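Local coordinates for 2-aminomuconate 6-semialdehyde dehydrogenase (Burkholderia cenocepacia, PDB 4U3W), which probably oxidises 2-aminomuconate 6-semialdehyde to 2-aminomuconate with a nicotinamide cofactor, as a member of the aldehyde dehydrogenase family, at residues A[216-219]-A[220-223]; A[283-287]-A[288-292]; A[396-399]-A[400-404]. One frame throughout, in Å; residues are numbered along the deposited sequence.

Contact 1: residues A[216-219]-A[220-223]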
loop_
_atom_site.group_PDB
_atom_site.type_symbol
_atom_site.label_atom_id
_atom_site.label_comp_id
_atom_site.label_asym_id
_atom_site.label_seq_id
_atom_site.Cartn_x
_atom_site.Cartn_y
_atom_site.Cartn_z
ATOM N N GLY A 216 -18.385 28.214 12.198
ATOM C CA GLY A 216 -18.781 27.643 13.478
ATOM C C GLY A 216 -17.978 26.433 13.907
ATOM O O GLY A 216 -18.490 25.562 14.602
ATOM N N LEU A 217 -16.718 26.358 13.490
ATOM C CA LEU A 217 -15.845 25.332 14.035
ATOM C C LEU A 217 -15.879 25.384 15.601
ATOM O O LEU A 217 -15.852 26.474 16.164
ATOM C CB LEU A 217 -14.426 25.556 13.508
ATOM C CG LEU A 217 -13.490 24.365 13.659
ATOM C CD1 LEU A 217 -13.907 23.263 12.639
ATOM C CD2 LEU A 217 -12.091 24.882 13.407
ATOM N N PRO A 218 -15.966 24.235 16.291
ATOM C CA PRO A 218 -16.105 24.282 17.775
ATOM C C PRO A 218 -15.002 25.081 18.504
ATOM O O PRO A 218 -13.850 25.124 18.059
ATOM C CB PRO A 218 -16.049 22.818 18.173
ATOM C CG PRO A 218 -16.618 22.070 16.953
ATOM C CD PRO A 218 -16.072 22.844 15.773
ATOM N N PRO A 219 -15.370 25.757 19.593
ATOM C CA PRO A 219 -14.399 26.643 20.272
ATOM C C PRO A 219 -13.195 25.833 20.795
ATOM O O PRO A 219 -13.349 24.715 21.313
ATOM C CB PRO A 219 -15.225 27.289 21.432
ATOM C CG PRO A 219 -16.434 26.310 21.628
ATOM C CD PRO A 219 -16.711 25.775 20.208
ATOM N N GLY A 220 -11.989 26.367 20.582
ATOM C CA GLY A 220 -10.765 25.683 21.005
ATOM C C GLY A 220 -10.118 24.759 19.990
ATOM O O GLY A 220 -8.964 24.356 20.158
ATOM N N VAL A 221 -10.846 24.422 18.923
ATOM C CA VAL A 221 -10.273 23.536 17.915
ATOM C C VAL A 221 -9.188 24.255 17.109
ATOM O O VAL A 221 -8.121 23.697 16.893
ATOM C CB VAL A 221 -11.387 22.949 16.961
ATOM C CG1 VAL A 221 -10.769 22.241 15.781
ATOM C CG2 VAL A 221 -12.319 21.996 17.756
ATOM N N PHE A 222 -9.450 25.506 16.721
ATOM C CA PHE A 222 -8.476 26.320 16.042
ATOM C C PHE A 222 -8.203 27.626 16.856
ATOM O O PHE A 222 -9.121 28.404 17.093
ATOM C CB PHE A 222 -8.950 26.699 14.636
ATOM C CG PHE A 222 -8.019 27.655 13.945
ATOM C CD1 PHE A 222 -6.936 27.169 13.198
ATOM C CD2 PHE A 222 -8.231 29.031 14.015
ATOM C CE1 PHE A 222 -6.064 28.034 12.538
ATOM C CE2 PHE A 222 -7.361 29.900 13.366
ATOM C CZ PHE A 222 -6.282 29.410 12.635
ATOM N N ASN A 223 -6.950 27.850 17.234
ATOM C CA ASN A 223 -6.568 29.043 18.025
ATOM C C ASN A 223 -5.425 29.761 17.310
ATOM O O ASN A 223 -4.484 29.122 16.857
ATOM C CB ASN A 223 -6.157 28.671 19.444
ATOM C CG ASN A 223 -7.170 27.806 20.105
ATOM O OD1 ASN A 223 -8.133 28.288 20.693
ATOM N ND2 ASN A 223 -6.983 26.516 19.992
HETATM O O HOH W 1 -12.382 26.905 16.751
#
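From Pro218 to Val221 the chain makes a type II beta turn, closed by Val221 N donating to Pro218 O at 3.2 Å, with Pro219 and Gly220 at the corners. The turn sits inside a beta-alpha-beta crossover of the Rossmann-like, probably cofactor-binding domain: strand 192-196 leads to helix 203-214, and strand 222-224 returns parallel to the first strand. Gly216 ends that helix in a Schellman motif. At Gly220 the positive phi of 91° suits a residue without a side chain, since a CB there would run into Pro219 O.

The closing bond is fairly straight at the hydrogen. Water 1 also uses the Pro218 oxygen, donating to it at 2.7 Å and accepting from Phe222 N, so it carries the closure from the turn into the start of the strand.

Apolar contacts surround these bonds. With CG of Leu217 anti to its backbone N (chi1 -163°), the CD2 methyl reaches Val221 CG1 at 3.8 Å and also meets CB of Phe222; the leucine crosses both side chains at about a right angle. The other valine methyl, CG2, lies against CB of the Pro218 ring, so the forked side chain touches Leu217 with one methyl and Pro218 with the other. Beyond the turn, Val221 meets Ala71 and Trp76 of helix 58-76, and the Phe222 side chain touches Phe179 and Val183 of helix 175-188.

Asn223 ties the strand back to the corner. Its OD1 accepts from Asn29 N, and its ND2 gives to Val193 O and, at 2.9 Å, to Gly220 O, which it meets from above the carbonyl plane.

Contact 2: residues A[283-287]-A[288-292]; sequences ADADF and DAAVA
Asp286 caps the helix: its OD1 accepts from Ala289 N at 3.2 Å in a nearly straight bond, the N-H meeting the oxygen from well above the carboxylate plane. Water 2 works on the same oxygen, giving a hydrogen to OD1 while taking one from Asp288 N at 2.9 Å, so two N-H groups of the first turn are served directly or through solvent. Such a helix start would probably help stabilise a negative charge on Asp286. The backbone then takes up the i to i+4 bonds of the helix, Ala290 N to Asp286 O and Val291 N to Phe287 O, both 3.0 Å.

This is the N-cap of helix 287-299, which forms the connection of a beta-alpha-beta crossover from strand 277-281 to its parallel neighbour 309-315. Ahead of the cap, Asp284 forms a salt bridge with Arg447 and a hydrogen bond with Thr442.

Phe287, first residue of the helix, sends its ring out opposite the backbone N (chi1 -177°). One turn further on, the CG2 methyl of Val291 stands over one face of that ring in a CH-pi contact, 4.1 Å from the centroid and displaced toward the rim at CE2. At the ring's edge, in plane, Asp288 OD1 approaches CD2 at 3.7 Å. Arg321 adds a cation-pi contact to this ring, and Ala325 of helix 319-331 touches both Phe287 and Val291.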
loop_
_atom_site.group_PDB
_atom_site.type_symbol
_atom_site.label_atom_id
_atom_site.label_comp_id
_atom_site.label_asym_id
_atom_site.label_seq_id
_atom_site.Cartn_x
_atom_site.Cartn_y
_atom_site.Cartn_z
ATOM N N ALA A 283 24.253 20.954 -21.560
ATOM C CA ALA A 283 24.250 21.523 -22.916
ATOM C C ALA A 283 23.132 20.918 -23.778
ATOM O O ALA A 283 22.676 21.559 -24.715
ATOM C CB ALA A 283 25.661 21.315 -23.640
ATOM N N ASP A 284 22.668 19.704 -23.460
ATOM C CA ASP A 284 21.611 19.075 -24.258
ATOM C C ASP A 284 20.200 19.503 -23.829
ATOM O O ASP A 284 19.195 18.989 -24.342
ATOM C CB ASP A 284 21.733 17.542 -24.217
ATOM C CG ASP A 284 21.500 16.928 -22.798
ATOM O OD1 ASP A 284 20.641 17.415 -22.032
ATOM O OD2 ASP A 284 22.173 15.913 -22.453
ATOM N N ALA A 285 20.113 20.428 -22.869
ATOM C CA ALA A 285 18.810 20.907 -22.415
ATOM C C ALA A 285 18.110 21.693 -23.489
ATOM O O ALA A 285 18.755 22.173 -24.423
ATOM C CB ALA A 285 18.946 21.786 -21.103
ATOM N N ASP A 286 16.792 21.807 -23.354
ATOM C CA ASP A 286 16.001 22.751 -24.140
ATOM C C ASP A 286 16.371 24.148 -23.659
ATOM O O ASP A 286 16.004 24.529 -22.570
ATOM C CB ASP A 286 14.496 22.444 -23.964
ATOM C CG ASP A 286 13.559 23.443 -24.694
ATOM O OD1 ASP A 286 13.902 24.627 -24.942
ATOM O OD2 ASP A 286 12.417 23.033 -24.977
ATOM N N PHE A 287 17.112 24.892 -24.470
ATOM C CA PHE A 287 17.776 26.114 -23.998
ATOM C C PHE A 287 16.778 27.166 -23.562
ATOM O O PHE A 287 16.880 27.689 -22.437
ATOM C CB PHE A 287 18.697 26.685 -25.097
ATOM C CG PHE A 287 19.496 27.927 -24.658
ATOM C CD1 PHE A 287 20.716 27.783 -24.022
ATOM C CD2 PHE A 287 19.018 29.219 -24.916
ATOM C CE1 PHE A 287 21.461 28.914 -23.615
ATOM C CE2 PHE A 287 19.750 30.359 -24.544
ATOM C CZ PHE A 287 20.986 30.200 -23.901
ATOM N N ASP A 288 15.783 27.464 -24.410
ATOM C CA ASP A 288 14.837 28.521 -24.037
ATOM C C ASP A 288 14.018 28.162 -22.804
ATOM O O ASP A 288 13.707 29.032 -21.955
ATOM C CB ASP A 288 13.869 28.830 -25.183
ATOM C CG ASP A 288 14.546 29.526 -26.361
ATOM O OD1 ASP A 288 15.684 30.031 -26.246
ATOM O OD2 ASP A 288 13.907 29.540 -27.425
ATOM N N ALA A 289 13.648 26.885 -22.687
ATOM C CA ALA A 289 12.909 26.445 -21.501
ATOM C C ALA A 289 13.737 26.527 -20.208
ATOM O O ALA A 289 13.209 26.922 -19.154
ATOM C CB ALA A 289 12.376 24.994 -21.687
ATOM N N ALA A 290 15.014 26.158 -20.289
ATOM C CA ALA A 290 15.896 26.185 -19.121
ATOM C C ALA A 290 16.170 27.622 -18.682
ATOM O O ALA A 290 16.193 27.880 -17.485
ATOM C CB ALA A 290 17.234 25.476 -19.415
ATOM N N VAL A 291 16.372 28.553 -19.629
ATOM C CA VAL A 291 16.545 29.968 -19.228
ATOM C C VAL A 291 15.292 30.491 -18.542
ATOM O O VAL A 291 15.385 31.031 -17.432
ATOM C CB VAL A 291 16.899 30.913 -20.434
ATOM C CG1 VAL A 291 16.970 32.395 -19.963
ATOM C CG2 VAL A 291 18.219 30.545 -21.077
ATOM N N ALA A 292 14.113 30.297 -19.143
ATOM C CA ALA A 292 12.875 30.702 -18.458
ATOM C C ALA A 292 12.684 30.034 -17.074
ATOM O O ALA A 292 12.161 30.655 -16.128
ATOM C CB ALA A 292 11.648 30.385 -19.332
HETATM O O HOH W 2 15.569 26.215 -27.039
#

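Contact 3: residues A[396-399]-A[400-404]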
loop_
_atom_site.group_PDB
_atom_site.type_symbol
_atom_site.label_atom_id
_atom_site.label_comp_id
_atom_site.label_asym_id
_atom_site.label_seq_id
_atom_site.Cartn_x
_atom_site.Cartn_y
_atom_site.Cartn_z
ATOM N N THR A 396 28.683 35.880 -11.284
ATOM C CA THR A 396 29.576 34.799 -11.692
ATOM C C THR A 396 30.967 34.924 -11.029
ATOM O O THR A 396 31.249 35.911 -10.329
ATOM C CB THR A 396 29.771 34.755 -13.256
ATOM O OG1 THR A 396 30.230 36.028 -13.705
ATOM C CG2 THR A 396 28.467 34.441 -13.969
ATOM N N GLY A 397 31.843 33.937 -11.240
ATOM C CA GLY A 397 33.237 34.081 -10.804
ATOM C C GLY A 397 33.583 33.647 -9.392
ATOM O O GLY A 397 34.721 33.744 -8.986
ATOM N N LEU A 398 32.626 33.152 -8.625
ATOM C CA LEU A 398 32.927 32.712 -7.252
ATOM C C LEU A 398 33.221 31.196 -7.177
ATOM O O LEU A 398 32.570 30.404 -7.854
ATOM C CB LEU A 398 31.764 33.077 -6.331
ATOM C CG LEU A 398 31.461 34.575 -6.214
ATOM C CD1 LEU A 398 30.174 34.807 -5.412
ATOM C CD2 LEU A 398 32.651 35.283 -5.519
ATOM N N PRO A 399 34.199 30.791 -6.349
ATOM C CA PRO A 399 34.509 29.366 -6.157
ATOM C C PRO A 399 33.476 28.695 -5.251
ATOM O O PRO A 399 32.820 29.424 -4.506
ATOM C CB PRO A 399 35.894 29.392 -5.494
ATOM C CG PRO A 399 35.893 30.694 -4.701
ATOM C CD PRO A 399 35.133 31.671 -5.596
ATOM N N ASP A 400 33.374 27.365 -5.294
ATOM C CA ASP A 400 32.369 26.618 -4.525
ATOM C C ASP A 400 32.466 26.863 -3.014
ATOM O O ASP A 400 31.486 26.677 -2.254
ATOM C CB ASP A 400 32.502 25.109 -4.827
ATOM C CG ASP A 400 32.006 24.736 -6.240
ATOM O OD1 ASP A 400 31.597 25.640 -7.005
ATOM O OD2 ASP A 400 32.016 23.529 -6.574
ATOM N N SER A 401 33.638 27.330 -2.585
ATOM C CA SER A 401 33.932 27.589 -1.181
ATOM C C SER A 401 33.462 28.950 -0.674
ATOM O O SER A 401 33.511 29.211 0.534
ATOM C CB SER A 401 35.442 27.491 -0.977
ATOM O OG SER A 401 36.052 28.475 -1.786
ATOM N N ALA A 402 33.049 29.838 -1.577
ATOM C CA ALA A 402 32.694 31.209 -1.167
ATOM C C ALA A 402 31.434 31.224 -0.288
ATOM O O ALA A 402 30.523 30.397 -0.466
ATOM C CB ALA A 402 32.501 32.103 -2.375
ATOM N N ARG A 403 31.406 32.142 0.696
ATOM C CA ARG A 403 30.246 32.243 1.581
ATOM C C ARG A 403 28.972 32.556 0.764
ATOM O O ARG A 403 27.890 32.064 1.070
ATOM C CB ARG A 403 30.469 33.291 2.684
ATOM C CG ARG A 403 31.652 32.978 3.624
ATOM C CD ARG A 403 31.789 34.071 4.709
ATOM N NE ARG A 403 30.472 34.269 5.304
ATOM C CZ ARG A 403 30.061 35.382 5.895
ATOM N NH1 ARG A 403 30.854 36.437 5.984
ATOM N NH2 ARG A 403 28.842 35.432 6.384
ATOM N N CYS A 404 29.102 33.357 -0.282
ATOM C CA CYS A 404 27.915 33.777 -1.021
ATOM C C CYS A 404 27.300 32.684 -1.875
ATOM O O CYS A 404 26.168 32.866 -2.323
ATOM C CB CYS A 404 28.223 35.003 -1.901
ATOM S SG CYS A 404 28.314 36.531 -0.853
HETATM O O HOH W 3 30.598 28.257 -7.363
#
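Leu398 turns CG away from its carbonyl carbon (chi1 -62°) and then runs on extended (chi2 173°), which carries CD1 across to the CB of Cys404 at 4.0 Å while its own CB stays beside Ala402 CB. A similar first torsion in Asp400 (chi1 -72°) sets the carboxylate beside its own backbone N, where water 3 can join it to Leu398 O. The water donates to both Asp400 OD1, at 2.8 Å, and Leu398 O, at 3.0 Å, bridging side chain and backbone; OD2 meanwhile forms a salt bridge with Arg428.

Pro399 to Ala402 form a type I beta turn, which takes the chain from the end of strand 393-396 to the short, weakly bonded helix at about 403-406. Ala402 N closes it on Pro399 O at 3.0 Å. The Ala402 methyl points toward Pro399, its CB 3.4 Å from that same Pro399 O. At the surface, Ser401 OG rests by the proline ring, 3.7 Å from Pro399 CG. Inward, Cys404 packs on Tyr360 and Leu363 of helix 351-366, and Glu367 accepts from the backbone N of both Arg403 and Cys404.

In the fold
Contact 1 is mostly buried and belongs to the Rossmann-like sheet; it lies across the chain's centre from the other two, its centre about 49 Å from that of contact 2 and 50 Å from that of contact 3. Contacts 2 and 3 are only partly buried and follow strands of one seven-stranded sheet, 277-281 and 393-396, with centres about 24 Å apart and no touch. All three lie where a strand and a helix are joined. Contact 1 leads from helix to strand through a proline-glycine corner; contact 2 starts a helix with a carboxylate, and contact 3 reaches one through a turn. Each includes a bridging water, but acidic side chains take part only in contacts 2 and 3.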